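Local coordinates for phosphoribosylaminoimidazole-succinocarboxamide synthase (Saccharomyces cerevisiae, PDB 2CNQ), which catalyses the ATP-dependent joining of the carboxyaminoimidazole ribotide CAIR to L-aspartate, giving SAICAR in de novo purine biosynthesis, at residues G18-I23 with F33-R38; K53-T58 with E103-L108; E118-G123 with I158-T163; Y124-A129 with I213-F218. One frame throughout, in Å; residues are numbered along the deposited sequence. Where two conformers were deposited one is given.

Contact 1: G18-I23 with F33-R38; sequences GKVRDI and FVATDR. With ADP (adenosine-5'-diphosphate), chain B; ADP (adenosine-5'-diphosphate), chain F.
The guanidinium of Arg38 meets the carboxylate of Asp22 end-on, with the two planes nearly coplanar, 24° apart. NH1 and NH2 of Arg38 both hold Asp22 OD2, at 2.9 and 2.8 Å, in a salt bridge. Asp22 OD1 turns to Thr6 and Arg17. The Arg38 chain bends at chi3 (-60°), which brings NE to Lys19 O at 2.8 Å and NH1 to Gly18 O. One arginine therefore grips both the loop 18-20 and the strand that follows it. Val20 O takes two bonds from Thr36, from N and from OG1, on opposite faces of its carbonyl plane. On one face of the hairpin, Arg21 CD lies over a face of the Phe33 ring, 3.4 Å from CZ. The extended Arg21 chain carries NH1 to O1A of the chain B ADP at 3.0 Å. Its NH2 pairs with Glu234. Ile23 CD1 packs on Phe33 CE2 at 3.8 Å. Backbone N atoms of Val20 and Arg21 both bind O2A of the same ADP, and Lys19 N and NZ hold its O3B. Strands 21-25 and 30-35 form an antiparallel beta hairpin, and the turn leading into it is a glycine-containing phosphate-binding loop of the ADP site.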
# COMPACT_ATOMS: atom_id res chain seq x y z
N GLY A 18 8.06 -7.82 -7.29
CA GLY A 18 6.72 -7.36 -7.53
C GLY A 18 6.78 -6.15 -8.41
O GLY A 18 7.80 -5.83 -8.98
N LYS A 19 5.69 -5.45 -8.51
CA LYS A 19 5.69 -4.26 -9.30
C LYS A 19 6.60 -3.22 -8.70
O LYS A 19 7.15 -2.41 -9.42
CB LYS A 19 4.30 -3.77 -9.54
CG LYS A 19 3.57 -4.76 -10.44
CD LYS A 19 2.17 -4.34 -10.74
CE LYS A 19 1.27 -4.29 -9.48
NZ LYS A 19 1.14 -5.64 -8.84
N VAL A 20 6.71 -3.23 -7.40
CA VAL A 20 7.47 -2.21 -6.71
C VAL A 20 8.63 -2.77 -5.97
O VAL A 20 9.66 -2.12 -5.90
CB VAL A 20 6.54 -1.45 -5.75
CG1 VAL A 20 7.32 -0.54 -4.84
CG2 VAL A 20 5.54 -0.67 -6.55
N ARG A 21 8.50 -3.92 -5.37
CA ARG A 21 9.50 -4.41 -4.49
C ARG A 21 10.33 -5.48 -5.11
O ARG A 21 9.88 -6.27 -5.91
CB ARG A 21 8.89 -4.90 -3.23
CG ARG A 21 8.28 -3.69 -2.53
CD ARG A 21 7.25 -4.03 -1.57
NE ARG A 21 6.84 -2.85 -0.90
CZ ARG A 21 6.02 -1.95 -1.37
NH1 ARG A 21 5.24 -2.20 -2.39
NH2 ARG A 21 5.96 -0.79 -0.76
N ASP A 22 11.58 -5.48 -4.70
CA ASP A 22 12.51 -6.57 -4.95
C ASP A 22 12.70 -7.23 -3.63
O ASP A 22 13.01 -6.58 -2.66
CB ASP A 22 13.83 -6.07 -5.49
CG ASP A 22 13.76 -5.45 -6.83
OD1 ASP A 22 14.85 -5.12 -7.35
OD2 ASP A 22 12.69 -5.32 -7.42
N ILE A 23 12.50 -8.53 -3.61
CA ILE A 23 12.41 -9.24 -2.36
C ILE A 23 13.44 -10.32 -2.38
O ILE A 23 13.41 -11.16 -3.27
CB ILE A 23 11.05 -9.78 -2.17
CG1 ILE A 23 10.03 -8.64 -2.27
CG2 ILE A 23 10.94 -10.48 -0.82
CD1 ILE A 23 8.67 -9.09 -2.25
N PHE A 33 13.14 -6.70 1.95
CA PHE A 33 11.96 -6.26 1.27
C PHE A 33 12.25 -4.85 0.77
O PHE A 33 12.18 -3.91 1.54
CB PHE A 33 10.87 -6.29 2.35
CG PHE A 33 9.48 -6.16 1.85
CD1 PHE A 33 8.74 -5.02 2.10
CD2 PHE A 33 8.88 -7.18 1.23
CE1 PHE A 33 7.42 -4.96 1.72
CE2 PHE A 33 7.55 -7.13 0.86
CZ PHE A 33 6.84 -6.00 1.11
N VAL A 34 12.64 -4.76 -0.47
CA VAL A 34 13.19 -3.54 -0.99
C VAL A 34 12.16 -2.88 -1.85
O VAL A 34 11.76 -3.42 -2.85
CB VAL A 34 14.45 -3.79 -1.81
CG1 VAL A 34 15.07 -2.45 -2.12
CG2 VAL A 34 15.41 -4.68 -1.08
N ALA A 35 11.75 -1.69 -1.48
CA ALA A 35 10.86 -0.92 -2.31
C ALA A 35 11.70 -0.14 -3.27
O ALA A 35 12.43 0.75 -2.88
CB ALA A 35 10.00 -0.02 -1.49
N THR A 36 11.62 -0.50 -4.52
CA THR A 36 12.27 0.24 -5.55
C THR A 36 11.47 1.49 -5.82
O THR A 36 10.51 1.77 -5.13
CB THR A 36 12.45 -0.58 -6.81
OG1 THR A 36 11.21 -0.68 -7.49
CG2 THR A 36 13.07 -1.91 -6.52
N ASP A 37 11.90 2.21 -6.82
CA ASP A 37 11.26 3.41 -7.27
C ASP A 37 10.36 3.19 -8.43
O ASP A 37 9.88 4.14 -9.01
CB ASP A 37 12.30 4.45 -7.56
CG ASP A 37 12.99 4.89 -6.33
OD1 ASP A 37 14.14 5.36 -6.44
OD2 ASP A 37 12.42 4.81 -5.24
N ARG A 38 10.10 1.94 -8.77
CA ARG A 38 9.18 1.66 -9.79
C ARG A 38 7.80 2.13 -9.39
O ARG A 38 7.44 2.19 -8.24
CB ARG A 38 9.13 0.17 -10.06
CG ARG A 38 10.45 -0.39 -10.57
CD ARG A 38 10.34 -1.80 -11.02
NE ARG A 38 9.90 -2.71 -10.00
CZ ARG A 38 10.69 -3.50 -9.29
NH1 ARG A 38 10.17 -4.37 -8.46
NH2 ARG A 38 11.99 -3.43 -9.40
PB ADP B . 2.88 -6.51 -5.98
O1B ADP B . 2.09 -5.48 -5.31
O2B ADP B . 2.22 -7.82 -5.96
O3B ADP B . 3.33 -6.25 -7.33
PA ADP B . 5.10 -5.65 -4.40
O1A ADP B . 4.29 -4.78 -3.55
O2A ADP B . 6.00 -5.06 -5.38
O3A ADP B . 4.19 -6.72 -5.11
O5' ADP B . 5.98 -6.61 -3.53
C5' ADP B . 5.63 -7.12 -2.26
C4' ADP B . 5.32 -8.59 -2.40
O4' ADP B . 5.69 -9.18 -1.16
C3' ADP B . 3.86 -8.89 -2.57
O3' ADP B . 3.69 -10.13 -3.21
C2' ADP B . 3.40 -9.04 -1.14
O2' ADP B . 2.20 -9.74 -1.01
C1' ADP B . 4.55 -9.77 -0.57
N9 ADP B . 4.72 -9.68 0.85
C8 ADP B . 4.51 -8.60 1.61
N7 ADP B . 4.85 -8.79 2.86
C5 ADP B . 5.30 -10.06 2.90
C6 ADP B . 5.84 -10.88 3.92
N6 ADP B . 6.00 -10.43 5.15
N1 ADP B . 6.12 -12.15 3.64
C2 ADP B . 6.00 -12.58 2.39
N3 ADP B . 5.58 -11.88 1.34
C4 ADP B . 5.23 -10.63 1.62
PB ADP F . -0.82 -1.62 -9.67
O1B ADP F . 0.25 -2.31 -10.46
O2B ADP F . -1.70 -2.55 -8.89
O3B ADP F . -0.24 -0.47 -8.89
PA ADP F . -2.97 -0.22 -9.79
O1A ADP F . -3.70 0.88 -10.46
O2A ADP F . -2.49 0.31 -8.49
O3A ADP F . -1.88 -0.95 -10.67
O5' ADP F . -3.91 -1.43 -9.44
C5' ADP F . -4.80 -1.29 -8.35
C4' ADP F . -5.79 -2.43 -8.24
O4' ADP F . -6.64 -2.37 -9.38
C3' ADP F . -5.07 -3.75 -8.24
O3' ADP F . -5.79 -4.69 -7.45
C2' ADP F . -5.12 -4.12 -9.68
O2' ADP F . -5.09 -5.51 -9.86
C1' ADP F . -6.46 -3.56 -10.11
N9 ADP F . -6.50 -3.21 -11.53
C8 ADP F . -5.50 -2.67 -12.20
N7 ADP F . -5.83 -2.47 -13.48
C5 ADP F . -7.08 -2.89 -13.62
C6 ADP F . -7.97 -2.92 -14.76
N6 ADP F . -7.53 -2.45 -15.95
N1 ADP F . -9.19 -3.43 -14.54
C2 ADP F . -9.59 -3.90 -13.31
N3 ADP F . -8.80 -3.88 -12.22
C4 ADP F . -7.54 -3.39 -12.33

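Contact 2: K53-T58 with E103-L108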
# COMPACT_ATOMS: atom_id res chain seq x y z
N LYS A 53 10.70 7.14 -4.42
CA LYS A 53 9.38 6.68 -4.04
C LYS A 53 9.47 5.52 -3.10
O LYS A 53 8.70 5.43 -2.17
CB LYS A 53 8.63 6.32 -5.28
CG LYS A 53 7.28 5.71 -5.03
CD LYS A 53 6.56 5.50 -6.33
CE LYS A 53 5.33 4.67 -6.15
NZ LYS A 53 5.64 3.22 -6.15
N GLY A 54 10.37 4.59 -3.37
CA GLY A 54 10.46 3.44 -2.52
C GLY A 54 10.91 3.76 -1.15
O GLY A 54 10.53 3.09 -0.19
N ILE A 55 11.74 4.77 -1.00
CA ILE A 55 12.09 5.23 0.32
C ILE A 55 10.84 5.74 1.01
O ILE A 55 10.58 5.44 2.14
CB ILE A 55 13.15 6.31 0.23
CG1 ILE A 55 14.44 5.69 -0.31
CG2 ILE A 55 13.35 6.92 1.58
CD1 ILE A 55 15.51 6.69 -0.57
N LEU A 56 10.03 6.50 0.30
CA LEU A 56 8.80 7.00 0.89
C LEU A 56 7.90 5.89 1.28
O LEU A 56 7.34 5.90 2.38
CB LEU A 56 8.15 7.94 -0.08
CG LEU A 56 6.96 8.68 0.46
CD1 LEU A 56 6.86 9.99 -0.23
CD2 LEU A 56 5.68 7.93 0.29
N LEU A 57 7.74 4.90 0.44
CA LEU A 57 6.85 3.81 0.80
C LEU A 57 7.35 3.11 2.02
O LEU A 57 6.56 2.69 2.84
CB LEU A 57 6.75 2.83 -0.32
CG LEU A 57 6.28 3.37 -1.65
CD1 LEU A 57 6.28 2.26 -2.64
CD2 LEU A 57 4.96 4.04 -1.55
N THR A 58 8.65 2.96 2.11
CA THR A 58 9.24 2.30 3.22
C THR A 58 9.04 3.09 4.47
O THR A 58 8.55 2.60 5.46
CB THR A 58 10.71 2.07 2.95
OG1 THR A 58 10.87 1.24 1.82
CG2 THR A 58 11.39 1.40 4.09
N GLU A 103 19.59 1.21 1.03
CA GLU A 103 19.39 1.99 2.21
C GLU A 103 18.12 2.80 2.09
O GLU A 103 17.80 3.33 1.05
CB GLU A 103 20.59 2.86 2.49
CG GLU A 103 20.83 3.92 1.44
CD GLU A 103 22.17 4.56 1.55
OE1 GLU A 103 22.88 4.33 2.53
OE2 GLU A 103 22.53 5.30 0.62
N ASP A 104 17.42 2.88 3.20
CA ASP A 104 16.21 3.66 3.38
C ASP A 104 15.02 3.16 2.65
O ASP A 104 13.95 3.71 2.84
CB ASP A 104 16.46 5.13 3.07
CG ASP A 104 17.47 5.71 3.96
OD1 ASP A 104 18.40 6.33 3.46
OD2 ASP A 104 17.31 5.53 5.18
N ARG A 105 15.17 2.12 1.87
CA ARG A 105 14.06 1.61 1.10
C ARG A 105 13.88 0.14 1.34
O ARG A 105 13.17 -0.52 0.62
CB ARG A 105 14.27 1.84 -0.37
CG ARG A 105 15.51 1.22 -0.89
CD ARG A 105 15.68 1.36 -2.35
NE ARG A 105 15.87 2.73 -2.76
CZ ARG A 105 15.02 3.45 -3.47
NH1 ARG A 105 13.85 2.99 -3.80
NH2 ARG A 105 15.35 4.66 -3.86
N SER A 106 14.50 -0.39 2.39
CA SER A 106 14.49 -1.79 2.63
C SER A 106 14.01 -2.07 4.00
O SER A 106 14.42 -1.45 4.97
CB SER A 106 15.89 -2.36 2.48
OG SER A 106 16.35 -2.19 1.18
N LEU A 107 13.18 -3.08 4.10
CA LEU A 107 12.75 -3.59 5.37
C LEU A 107 13.19 -5.00 5.48
O LEU A 107 13.10 -5.77 4.55
CB LEU A 107 11.25 -3.49 5.51
CG LEU A 107 10.77 -2.06 5.48
CD1 LEU A 107 9.29 -2.04 5.43
CD2 LEU A 107 11.25 -1.28 6.65
N LEU A 108 13.63 -5.35 6.65
CA LEU A 108 13.91 -6.72 6.99
C LEU A 108 12.65 -7.23 7.61
O LEU A 108 12.21 -6.69 8.61
CB LEU A 108 15.06 -6.75 7.97
CG LEU A 108 15.58 -8.10 8.29
CD1 LEU A 108 16.27 -8.67 7.09
CD2 LEU A 108 16.52 -7.99 9.45
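Ile55 CG1 sits over one face of the Arg105 guanidinium, 3.7 Å above its plane and offset toward the rim. Gly54 CA approaches the same group obliquely, 3.7 Å from NH1. NH1 also has partners beyond the two segments, a salt bridge with Asp37 and a bond to Ala35 O. Arg105 CG stands between its backbone N and carbonyl carbon (chi1 58°), and a bend at chi3 folds the chain back over the start of helix 53-67. Gly54 leaves room for this, because a CB there would clash with NH1. Ile55 also rests on the backbone of the loop. Its CA lies 3.5 Å from Asp104 O in a CA-H...O contact, and CG2 is 3.9 Å from Asp104 CB. One turn on, Thr58 reaches Leu107 tip to tip, CG2 to CD2 at 3.7 Å. Thr58 OG1 donates to Gly54 O at 2.8 Å, opposite in face to the helical bond from Thr58 N. An alanine here is likely to open a gap against Leu107 CD2 and leave Gly54 O with its helical bond but without the hydroxyl one. The contact seats the first turn of helix 53-67 against an edge strand, 106-110, of the four-stranded antiparallel sheet and the loop entering it. Leu107 also lines a nucleotide pocket there, occupied by AMP or AMZ.

Contact 3: E118-G123 with I158-T163; sequences EVIVRG and IFTPST. With AMZ (aminoimidazole 4-carboxamide ribonucleotide), chain C.
The pocket for the aminoimidazole ribonucleotide AMZ is walled here by strand 113-122, with the edge strand 153-159 and the loop after it running antiparallel alongside. Arg122 and Ile158 form a hydrogen-bonded pair. Farther along, Thr160 N gives a nearly straight bond to Ile120 O, 2.8 Å and 177°. Beyond it, Glu118 and Ser162 form an isolated hydrogen-bonded bridge.

The Arg122 side chain is extended from CG to NE and crosses Thr160 at about a right angle. Thr160 OG1 lies at the edge of the guanidinium and takes a weak bond from NE at 2.8 Å. The other edge faces the AMZ phosphate: NH1 binds OP2 at 2.9 Å and NH2 binds OP1 at 2.9 Å, both almost straight. Ile120 CG2 lies over one face of the guanidinium, toward the rim, and Ile120 CD1 touches AMZ C5 at 3.7 Å. A leucine in place of Arg122 would probably leave OP1 and OP2 without these two donors and Thr160 OG1 without its NE partner. On the opposite side of the strand, Val119 CG1 packs obliquely on Phe159 CE2 at 3.9 Å. Pro161 CD lies over the centre of one Phe159 face.

Glu118 bends at chi2 (-64°), bringing OE1 to 3.4 Å from AMZ N2. OE1 also comes close to Asp171, and OE2 to Glu219. These acids would probably add negative potential there, offset in part by Lys217 and a nearby magnesium ion. Arg122 gives the phosphate two nearly straight charged bonds, which probably balance part of its charge.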
# COMPACT_ATOMS: atom_id res chain seq x y z
N GLU A 118 -6.45 -8.92 -1.00
CA GLU A 118 -6.17 -7.52 -0.85
C GLU A 118 -7.19 -7.03 0.14
O GLU A 118 -8.38 -7.06 -0.11
CB GLU A 118 -6.31 -6.77 -2.13
CG GLU A 118 -5.54 -7.30 -3.27
CD GLU A 118 -4.05 -7.25 -3.10
OE1 GLU A 118 -3.39 -7.62 -4.09
OE2 GLU A 118 -3.50 -6.89 -2.07
N VAL A 119 -6.72 -6.64 1.30
CA VAL A 119 -7.60 -6.30 2.40
C VAL A 119 -7.88 -4.83 2.30
O VAL A 119 -7.26 -4.01 2.93
CB VAL A 119 -6.97 -6.71 3.70
CG1 VAL A 119 -7.85 -6.33 4.86
CG2 VAL A 119 -6.70 -8.20 3.70
N ILE A 120 -8.81 -4.51 1.43
CA ILE A 120 -9.17 -3.15 1.16
C ILE A 120 -10.22 -2.72 2.13
O ILE A 120 -11.18 -3.42 2.39
CB ILE A 120 -9.65 -3.00 -0.25
CG1 ILE A 120 -8.54 -3.34 -1.21
CG2 ILE A 120 -10.21 -1.64 -0.51
CD1 ILE A 120 -9.03 -3.66 -2.58
N VAL A 121 -10.03 -1.54 2.68
CA VAL A 121 -11.03 -0.87 3.47
C VAL A 121 -11.33 0.43 2.81
O VAL A 121 -10.44 1.15 2.44
CB VAL A 121 -10.58 -0.64 4.90
CG1 VAL A 121 -11.69 0.05 5.66
CG2 VAL A 121 -10.22 -1.93 5.54
N ARG A 122 -12.61 0.70 2.68
CA ARG A 122 -13.08 1.93 2.10
C ARG A 122 -13.82 2.72 3.13
O ARG A 122 -14.80 2.28 3.66
CB ARG A 122 -13.97 1.68 0.94
CG ARG A 122 -13.35 0.78 -0.09
CD ARG A 122 -14.31 0.54 -1.22
NE ARG A 122 -13.81 -0.47 -2.10
CZ ARG A 122 -13.04 -0.24 -3.13
NH1 ARG A 122 -12.77 0.97 -3.53
NH2 ARG A 122 -12.54 -1.26 -3.77
N GLY A 123 -13.34 3.90 3.39
CA GLY A 123 -14.09 4.83 4.20
C GLY A 123 -15.00 5.70 3.41
O GLY A 123 -15.97 6.24 3.94
N ILE A 158 -15.83 0.10 5.26
CA ILE A 158 -16.18 -1.22 4.87
C ILE A 158 -15.01 -1.97 4.33
O ILE A 158 -14.22 -1.47 3.54
CB ILE A 158 -17.33 -1.23 3.92
CG1 ILE A 158 -17.14 -0.37 2.70
CG2 ILE A 158 -18.61 -0.82 4.69
CD1 ILE A 158 -18.19 -0.57 1.67
N PHE A 159 -14.91 -3.21 4.77
CA PHE A 159 -14.01 -4.17 4.21
C PHE A 159 -14.55 -4.65 2.89
O PHE A 159 -15.64 -5.15 2.80
CB PHE A 159 -13.92 -5.32 5.19
CG PHE A 159 -13.26 -6.54 4.64
CD1 PHE A 159 -13.97 -7.72 4.59
CD2 PHE A 159 -11.95 -6.54 4.24
CE1 PHE A 159 -13.35 -8.88 4.19
CE2 PHE A 159 -11.36 -7.69 3.80
CZ PHE A 159 -12.07 -8.86 3.79
N THR A 160 -13.74 -4.47 1.86
CA THR A 160 -14.14 -4.79 0.52
C THR A 160 -12.99 -5.52 -0.12
O THR A 160 -12.13 -4.93 -0.75
CB THR A 160 -14.56 -3.57 -0.26
OG1 THR A 160 -13.45 -2.70 -0.43
CG2 THR A 160 -15.65 -2.83 0.43
N PRO A 161 -12.90 -6.80 0.07
CA PRO A 161 -11.71 -7.52 -0.37
C PRO A 161 -11.62 -7.64 -1.84
O PRO A 161 -12.61 -7.66 -2.53
CB PRO A 161 -11.87 -8.88 0.28
CG PRO A 161 -13.34 -9.02 0.45
CD PRO A 161 -13.85 -7.65 0.76
N SER A 162 -10.40 -7.81 -2.30
CA SER A 162 -10.18 -8.27 -3.63
C SER A 162 -9.28 -9.46 -3.59
O SER A 162 -8.56 -9.69 -2.64
CB SER A 162 -9.64 -7.15 -4.48
OG SER A 162 -8.27 -7.11 -4.40
N THR A 163 -9.31 -10.20 -4.66
CA THR A 163 -8.38 -11.27 -4.80
C THR A 163 -7.04 -10.68 -5.04
O THR A 163 -6.89 -9.51 -5.35
CB THR A 163 -8.77 -12.16 -5.94
OG1 THR A 163 -8.64 -11.38 -7.13
CG2 THR A 163 -10.16 -12.73 -5.76
O5 AMZ C . -1.85 -2.91 -4.82
C6 AMZ C . -2.96 -3.36 -4.98
N2 AMZ C . -3.20 -4.56 -5.49
C3A AMZ C . -4.13 -2.60 -4.57
C7A AMZ C . -4.12 -1.34 -4.05
N3 AMZ C . -3.12 -0.51 -3.71
N1 AMZ C . -5.40 -3.04 -4.68
C5 AMZ C . -6.16 -2.07 -4.22
N AMZ C . -5.40 -1.02 -3.85
C1 AMZ C . -5.88 0.20 -3.25
C2 AMZ C . -6.07 1.33 -4.21
C3 AMZ C . -7.14 2.14 -3.53
O2 AMZ C . -6.49 2.91 -2.54
O1 AMZ C . -4.85 2.01 -4.40
O AMZ C . -7.16 -0.09 -2.77
C AMZ C . -7.99 1.06 -2.89
C4 AMZ C . -9.23 0.72 -3.66
O3 AMZ C . -8.89 0.60 -5.03
P AMZ C . -10.07 0.41 -6.08
OP1 AMZ C . -10.63 -0.96 -5.90
O4 AMZ C . -9.38 0.57 -7.42
OP2 AMZ C . -11.12 1.45 -5.84

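Contact 4: Y124-A129 with I213-F218; sequences YITGSA and IADTKF. With AMZ (aminoimidazole 4-carboxamide ribonucleotide), chain C.
Tyr124 N makes a weak bond of 3.0 Å to Ala214 O, where the chain leaving strand 113-122 passes strand 211-223. The Tyr124 side chain lies against the strand. Its CB packs on Ala214 CB, and ring atom CD1 approaches Ile213 O at 3.6 Å, obliquely to the ring. Ala214 O itself lies at the ring edge. Thr126 crosses Asp215 at about a right angle. Its methyl CG2 stands between the backbone N and the carbonyl carbon, since OG1 is anti to N (chi1 -172°), and this sets CG2 3.3 Å from Asp215 OD1.

A water joins the two segments. It can donate to Tyr124 O and to Asp215 OD1, at 2.8 and 2.7 Å, though more acceptors are in reach than it has protons. Asp215 OD1 also pairs with Arg242. The other carboxylate oxygen, OD2, accepts from the AMZ ribose hydroxyl O2 at 2.6 Å. At the start of helix 127-136, Ser128 N donates to phosphate OP2 at 2.9 Å and Ser128 OG lies 2.6 Å from OP1. Gly127 has a positive phi (61°), and a CB on it would run into OP2. Farther along the strand, Lys217 CB packs against the imidazole of AMZ. Lys217 NZ forms salt bridges with Glu219 and Asp233.

The two segments hold different parts of the nucleotide: Asp215 the sugar hydroxyl, and Ser128, with Arg122, the phosphate. At the phosphate, the N-terminal end of the helix dipole would probably favour the negative charge. Arg242 probably offsets the charge of Asp215 beside it.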
# COMPACT_ATOMS: atom_id res chain seq x y z
N TYR A 124 -14.69 5.86 2.14
CA TYR A 124 -15.34 6.78 1.27
C TYR A 124 -15.49 6.09 -0.03
O TYR A 124 -14.68 5.25 -0.42
CB TYR A 124 -14.50 8.02 1.07
CG TYR A 124 -14.29 8.79 2.32
CD1 TYR A 124 -13.44 8.34 3.31
CD2 TYR A 124 -14.94 9.98 2.52
CE1 TYR A 124 -13.26 9.06 4.45
CE2 TYR A 124 -14.75 10.70 3.67
CZ TYR A 124 -13.92 10.23 4.62
OH TYR A 124 -13.71 10.92 5.77
N ILE A 125 -16.54 6.44 -0.74
CA ILE A 125 -16.85 5.74 -1.94
C ILE A 125 -16.20 6.38 -3.12
O ILE A 125 -16.48 7.50 -3.47
CB ILE A 125 -18.35 5.56 -2.09
CG1 ILE A 125 -18.63 4.56 -3.18
CG2 ILE A 125 -19.12 6.85 -2.30
CD1 ILE A 125 -20.04 4.10 -3.22
N THR A 126 -15.32 5.64 -3.76
CA THR A 126 -14.60 6.11 -4.89
C THR A 126 -14.11 4.93 -5.66
O THR A 126 -14.34 3.80 -5.30
CB THR A 126 -13.45 7.04 -4.45
OG1 THR A 126 -12.89 7.64 -5.59
CG2 THR A 126 -12.38 6.31 -3.71
N GLY A 127 -13.45 5.17 -6.75
CA GLY A 127 -12.77 4.11 -7.42
C GLY A 127 -13.71 3.03 -7.85
O GLY A 127 -14.81 3.29 -8.34
N SER A 128 -13.30 1.81 -7.65
CA SER A 128 -14.10 0.73 -8.15
C SER A 128 -15.39 0.60 -7.40
O SER A 128 -16.36 0.11 -7.92
CB SER A 128 -13.30 -0.55 -8.13
OG SER A 128 -13.08 -1.02 -6.85
N ALA A 129 -15.41 1.02 -6.16
CA ALA A 129 -16.62 0.97 -5.37
C ALA A 129 -17.65 1.90 -5.92
O ALA A 129 -18.83 1.58 -5.97
CB ALA A 129 -16.31 1.31 -3.96
N ILE A 213 -8.27 9.63 4.38
CA ILE A 213 -7.87 8.38 3.79
C ILE A 213 -9.12 7.82 3.18
O ILE A 213 -9.99 7.34 3.88
CB ILE A 213 -7.30 7.42 4.80
CG1 ILE A 213 -6.19 8.05 5.61
CG2 ILE A 213 -6.81 6.20 4.07
CD1 ILE A 213 -5.65 7.18 6.67
N ALA A 214 -9.26 7.92 1.89
CA ALA A 214 -10.47 7.49 1.28
C ALA A 214 -10.63 6.00 1.38
O ALA A 214 -11.70 5.50 1.68
CB ALA A 214 -10.51 7.90 -0.13
N ASP A 215 -9.55 5.30 1.10
CA ASP A 215 -9.54 3.88 1.09
C ASP A 215 -8.09 3.45 1.16
O ASP A 215 -7.18 4.24 1.03
CB ASP A 215 -10.29 3.34 -0.11
CG ASP A 215 -9.79 3.82 -1.42
OD1 ASP A 215 -10.62 3.83 -2.34
OD2 ASP A 215 -8.60 4.11 -1.55
N THR A 216 -7.91 2.17 1.40
CA THR A 216 -6.58 1.65 1.48
C THR A 216 -6.64 0.16 1.32
O THR A 216 -7.64 -0.45 1.59
CB THR A 216 -5.95 2.00 2.83
OG1 THR A 216 -4.56 1.82 2.76
CG2 THR A 216 -6.48 1.19 3.96
N LYS A 217 -5.52 -0.38 0.91
CA LYS A 217 -5.31 -1.79 0.81
C LYS A 217 -4.28 -2.20 1.78
O LYS A 217 -3.15 -1.76 1.70
CB LYS A 217 -4.89 -2.14 -0.60
CG LYS A 217 -4.65 -3.61 -0.83
CD LYS A 217 -3.28 -4.11 -0.50
CE LYS A 217 -2.25 -3.61 -1.46
NZ LYS A 217 -0.87 -4.00 -1.07
N PHE A 218 -4.66 -3.04 2.70
CA PHE A 218 -3.74 -3.70 3.59
C PHE A 218 -3.47 -5.07 3.05
O PHE A 218 -4.25 -5.63 2.33
CB PHE A 218 -4.35 -3.86 4.96
CG PHE A 218 -4.70 -2.61 5.67
CD1 PHE A 218 -3.76 -1.66 5.95
CD2 PHE A 218 -5.98 -2.40 6.10
CE1 PHE A 218 -4.09 -0.56 6.69
CE2 PHE A 218 -6.32 -1.29 6.82
CZ PHE A 218 -5.38 -0.37 7.11
O5 AMZ C . -1.85 -2.91 -4.82
C6 AMZ C . -2.96 -3.36 -4.98
N2 AMZ C . -3.20 -4.56 -5.49
C3A AMZ C . -4.13 -2.60 -4.57
C7A AMZ C . -4.12 -1.34 -4.05
N3 AMZ C . -3.12 -0.51 -3.71
N1 AMZ C . -5.40 -3.04 -4.68
C5 AMZ C . -6.16 -2.07 -4.22
N AMZ C . -5.40 -1.02 -3.85
C1 AMZ C . -5.88 0.20 -3.25
C2 AMZ C . -6.07 1.33 -4.21
C3 AMZ C . -7.14 2.14 -3.53
O2 AMZ C . -6.49 2.91 -2.54
O1 AMZ C . -4.85 2.01 -4.40
O AMZ C . -7.16 -0.09 -2.77
C AMZ C . -7.99 1.06 -2.89
C4 AMZ C . -9.23 0.72 -3.66
O3 AMZ C . -8.89 0.60 -5.03
P AMZ C . -10.07 0.41 -6.08
OP1 AMZ C . -10.63 -0.96 -5.90
O4 AMZ C . -9.38 0.57 -7.42
OP2 AMZ C . -11.12 1.45 -5.84
O HOH W 1 -13.29 3.47 -2.08

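From the N terminus, contact 1 closes the short hairpin of strands 21-25 and 30-35. Contact 2 follows in series. It brings helix 53-67 to strand 106-110, which borders 30-35 in the same sheet. Contacts 1 and 2 touch where Phe33 N probably bonds to Leu107 O. The chain then runs into the long strands of the mixed sheet. Contact 3 closes the loop from 118-123 to 158-163, and contact 4 joins 124-129 to 213-218. Their segments alternate, so these two contacts cross. They share AMZ, and strands 113-122 and 211-223 are neighbours. Contacts 1 and 3 lie about 22 Å apart, centre to centre, on opposite sides of the chain's centre.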